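Local coordinates for 2-keto-3-deoxygluconate kinase (Thermotoga maritima, PDB 2AFB), which probably phosphorylates 2-keto-3-deoxygluconate at the expense of ATP, as a sugar kinase of the pfkB (ribokinase-like) family, at residues A[142-154]-A[175-187]. Numbering follows the deposited sequence.
Sequences FHFSGITPPLGKE and CDLNYRARLWTKE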
# COMPACT_ATOMS: atom_id res chain seq x y z
N PHE A 142 29.50 14.31 24.45
CA PHE A 142 28.24 13.92 25.09
C PHE A 142 27.15 14.98 24.86
O PHE A 142 27.34 16.19 25.09
CB PHE A 142 28.42 13.72 26.58
CG PHE A 142 27.18 13.30 27.27
CD1 PHE A 142 26.65 12.07 27.04
CD2 PHE A 142 26.50 14.18 28.10
CE1 PHE A 142 25.48 11.69 27.69
CE2 PHE A 142 25.31 13.79 28.73
CZ PHE A 142 24.83 12.56 28.55
N HIS A 143 26.03 14.50 24.38
CA HIS A 143 24.88 15.32 24.03
C HIS A 143 23.59 14.89 24.75
O HIS A 143 23.30 13.71 24.80
CB HIS A 143 24.65 15.31 22.50
CG HIS A 143 23.49 16.15 22.10
ND1 HIS A 143 23.54 17.52 22.11
CD2 HIS A 143 22.22 15.81 21.78
CE1 HIS A 143 22.36 17.99 21.75
NE2 HIS A 143 21.53 16.97 21.58
N PHE A 144 22.83 15.87 25.28
CA PHE A 144 21.50 15.63 25.88
C PHE A 144 20.60 16.78 25.50
O PHE A 144 21.09 17.81 25.00
CB PHE A 144 21.52 15.44 27.43
CG PHE A 144 21.88 16.69 28.24
CD1 PHE A 144 23.20 17.14 28.30
CD2 PHE A 144 20.91 17.38 28.94
CE1 PHE A 144 23.52 18.27 29.05
CE2 PHE A 144 21.21 18.49 29.65
CZ PHE A 144 22.51 18.95 29.71
N SER A 145 19.28 16.58 25.69
CA SER A 145 18.33 17.67 25.50
C SER A 145 17.40 17.87 26.70
O SER A 145 17.20 16.95 27.52
CB SER A 145 17.52 17.46 24.25
OG SER A 145 16.28 16.87 24.56
N GLY A 146 16.79 19.06 26.79
CA GLY A 146 15.84 19.39 27.88
C GLY A 146 14.51 18.62 27.88
O GLY A 146 13.68 18.73 28.80
N ILE A 147 14.27 17.85 26.84
CA ILE A 147 13.12 16.98 26.81
C ILE A 147 13.24 15.91 27.89
O ILE A 147 12.24 15.49 28.46
CB ILE A 147 12.97 16.32 25.43
CG1 ILE A 147 12.32 17.32 24.48
CG2 ILE A 147 12.11 15.07 25.50
CD1 ILE A 147 12.70 17.11 23.08
N THR A 148 14.46 15.47 28.19
CA THR A 148 14.67 14.29 29.03
C THR A 148 14.45 14.39 30.56
O THR A 148 13.81 13.55 31.15
CB THR A 148 16.05 13.71 28.74
OG1 THR A 148 16.10 13.42 27.34
CG2 THR A 148 16.26 12.42 29.50
N PRO A 149 14.99 15.43 31.22
CA PRO A 149 14.81 15.48 32.66
C PRO A 149 13.36 15.30 33.13
O PRO A 149 13.12 14.53 34.05
CB PRO A 149 15.36 16.87 33.04
CG PRO A 149 16.43 17.13 32.00
CD PRO A 149 15.81 16.54 30.72
N PRO A 150 12.39 15.99 32.50
CA PRO A 150 11.03 15.86 33.00
C PRO A 150 10.32 14.56 32.65
O PRO A 150 9.19 14.39 33.04
CB PRO A 150 10.30 17.04 32.36
CG PRO A 150 11.09 17.40 31.16
CD PRO A 150 12.46 16.85 31.30
N LEU A 151 10.95 13.65 31.92
CA LEU A 151 10.21 12.43 31.52
C LEU A 151 9.92 11.50 32.67
O LEU A 151 8.91 10.80 32.65
CB LEU A 151 10.94 11.65 30.44
CG LEU A 151 11.12 12.46 29.17
CD1 LEU A 151 11.96 11.71 28.16
CD2 LEU A 151 9.74 12.86 28.63
N GLY A 152 10.79 11.45 33.66
CA GLY A 152 10.57 10.59 34.80
C GLY A 152 11.37 10.94 36.02
O GLY A 152 12.23 11.83 36.01
N LYS A 153 11.10 10.19 37.08
CA LYS A 153 11.55 10.52 38.41
C LYS A 153 13.07 10.61 38.59
O LYS A 153 13.56 11.56 39.17
CB LYS A 153 10.99 9.50 39.40
CG LYS A 153 11.13 9.91 40.85
CD LYS A 153 10.26 9.01 41.74
CE LYS A 153 11.09 8.10 42.65
NZ LYS A 153 11.61 8.86 43.82
N GLU A 154 13.80 9.62 38.09
CA GLU A 154 15.23 9.57 38.29
C GLU A 154 15.98 10.23 37.16
O GLU A 154 17.19 10.29 37.18
CB GLU A 154 15.70 8.11 38.36
CG GLU A 154 15.06 7.27 39.46
CD GLU A 154 15.35 7.83 40.82
OE1 GLU A 154 16.53 7.83 41.26
OE2 GLU A 154 14.37 8.30 41.44
N CYS A 175 24.08 20.61 24.94
CA CYS A 175 22.68 20.53 25.33
C CYS A 175 21.83 21.30 24.31
O CYS A 175 22.09 22.46 24.04
CB CYS A 175 22.49 21.17 26.70
SG CYS A 175 20.78 21.21 27.32
N ASP A 176 20.82 20.64 23.76
CA ASP A 176 19.73 21.33 23.06
C ASP A 176 18.58 21.54 24.07
O ASP A 176 18.00 20.59 24.54
CB ASP A 176 19.24 20.47 21.86
CG ASP A 176 18.16 21.18 21.00
OD1 ASP A 176 17.48 22.13 21.49
OD2 ASP A 176 18.00 20.74 19.82
N LEU A 177 18.26 22.80 24.37
CA LEU A 177 17.34 23.11 25.43
C LEU A 177 15.96 22.51 25.21
O LEU A 177 15.34 22.07 26.17
CB LEU A 177 17.23 24.63 25.63
CG LEU A 177 18.46 25.41 26.08
CD1 LEU A 177 18.02 26.89 26.19
CD2 LEU A 177 18.97 24.92 27.40
N ASN A 178 15.48 22.47 23.98
CA ASN A 178 14.21 21.78 23.68
C ASN A 178 13.09 21.96 24.72
O ASN A 178 12.58 20.96 25.27
CB ASN A 178 14.48 20.27 23.52
CG ASN A 178 14.67 19.85 22.09
OD1 ASN A 178 14.14 20.46 21.15
ND2 ASN A 178 15.42 18.78 21.91
N TYR A 179 12.73 23.20 25.03
CA TYR A 179 11.64 23.44 25.96
C TYR A 179 10.32 22.93 25.37
O TYR A 179 9.98 23.26 24.24
CB TYR A 179 11.45 24.92 26.34
CG TYR A 179 10.28 25.12 27.31
CD1 TYR A 179 10.35 24.65 28.61
CD2 TYR A 179 9.09 25.73 26.90
CE1 TYR A 179 9.28 24.81 29.50
CE2 TYR A 179 8.01 25.87 27.77
CZ TYR A 179 8.11 25.41 29.06
OH TYR A 179 7.03 25.57 29.92
N ARG A 180 9.61 22.14 26.16
CA ARG A 180 8.25 21.69 25.86
C ARG A 180 7.34 21.99 27.05
O ARG A 180 7.51 21.45 28.14
CB ARG A 180 8.26 20.21 25.59
CG ARG A 180 9.20 19.80 24.45
CD ARG A 180 8.73 20.37 23.10
NE ARG A 180 9.46 19.79 21.98
CZ ARG A 180 10.58 20.28 21.47
NH1 ARG A 180 11.14 21.39 21.94
NH2 ARG A 180 11.15 19.64 20.47
N ALA A 181 6.41 22.89 26.83
CA ALA A 181 5.42 23.21 27.81
C ALA A 181 4.56 22.00 28.20
O ALA A 181 4.10 21.95 29.31
CB ALA A 181 4.56 24.34 27.31
N ARG A 182 4.38 21.01 27.32
CA ARG A 182 3.64 19.76 27.67
C ARG A 182 4.32 19.05 28.83
O ARG A 182 3.66 18.37 29.63
CB ARG A 182 3.55 18.78 26.48
N LEU A 183 5.62 19.23 28.97
CA LEU A 183 6.41 18.42 29.90
C LEU A 183 6.62 19.07 31.26
O LEU A 183 6.70 18.39 32.27
CB LEU A 183 7.73 18.05 29.23
CG LEU A 183 7.59 17.01 28.12
CD1 LEU A 183 8.89 16.89 27.33
CD2 LEU A 183 7.20 15.63 28.69
N TRP A 184 6.75 20.39 31.28
CA TRP A 184 6.97 21.14 32.51
C TRP A 184 6.77 22.64 32.30
O TRP A 184 6.72 23.11 31.17
CB TRP A 184 8.35 20.86 33.12
CG TRP A 184 9.56 20.95 32.25
CD1 TRP A 184 9.65 21.36 30.93
CD2 TRP A 184 10.89 20.66 32.66
NE1 TRP A 184 10.96 21.33 30.51
CE2 TRP A 184 11.74 20.89 31.55
CE3 TRP A 184 11.45 20.22 33.86
CZ2 TRP A 184 13.12 20.69 31.60
CZ3 TRP A 184 12.85 20.02 33.92
CH2 TRP A 184 13.66 20.26 32.80
N THR A 185 6.64 23.37 33.41
CA THR A 185 6.52 24.81 33.38
C THR A 185 7.90 25.41 33.24
O THR A 185 8.91 24.76 33.51
CB THR A 185 5.83 25.37 34.64
OG1 THR A 185 6.64 25.19 35.80
CG2 THR A 185 4.46 24.71 34.84
N LYS A 186 7.93 26.66 32.79
CA LYS A 186 9.19 27.35 32.58
C LYS A 186 9.88 27.51 33.91
O LYS A 186 11.09 27.53 33.98
CB LYS A 186 8.95 28.71 31.93
CG LYS A 186 8.43 29.79 32.89
CD LYS A 186 8.28 31.13 32.18
CE LYS A 186 7.45 32.12 33.01
NZ LYS A 186 8.07 33.46 33.00
N GLU A 187 9.11 27.63 34.98
CA GLU A 187 9.69 27.68 36.32
C GLU A 187 10.42 26.39 36.72
O GLU A 187 11.50 26.48 37.28
CB GLU A 187 8.63 28.03 37.37
CG GLU A 187 8.09 29.46 37.25
CD GLU A 187 6.89 29.63 36.27
OE1 GLU A 187 6.46 28.67 35.54
OE2 GLU A 187 6.38 30.77 36.26
O HOH W 1 11.49 20.36 27.64
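Pro150 sets its CG over one face of the indole of Trp184, 3.6 Å from the centroid of the six-membered ring and only 16° off the ring normal, a CH-pi contact in which the two side chains cross at about a right angle. Pro149 adds its CB at the far end of the indole, 3.8 Å from Trp184 CH2. With chi1 at 50°, Trp184 carries its ring between its own backbone N and carbonyl carbon, a position that brings one face of the indole beneath Pro150 and its CH2 corner beside Pro149. Leu183 continues this apolar patch, its CD1 meeting CG2 of Ile147 and its CD2 lying 3.8 Å from CD2 of Leu151. A water ties the polar groups behind the patch together: it donates to Asn178 O and, weakly, to Gly146 O, and accepts from Arg180 N and, weakly, from Trp184 NE1. Putting an alanine in place of the tryptophan would probably strip Pro150 of the ring face it packs on, open a gap beside Pro149 and leave the water with one donor fewer.

Nearer the sheet, Cys175 sets its CB over one face of the Phe144 ring, while SG, anti to the backbone N (chi1 178°), makes an oblique sulfur-aromatic contact 3.6 Å from Phe144 CE2. Parallel pairing ends here, with Asp176 N donating to Phe144 O and Gly146 N to Asp176 O at 3.0 Å. Ser145 OG accepts from Ile147 N in an ST turn and is also hydrogen-bonded to Glu47, which binds Thr148 OG1 as well. The segments comprise the C-terminal ends of the adjacent parallel strands 139-145 and 172-176, joined through helix 155-169 in a beta-alpha-beta unit, and the loops that follow them; Leu159 of that helix packs on Phe144 and Pro149, while Met193 of helix 186-196 touches both Cys175 and Trp184.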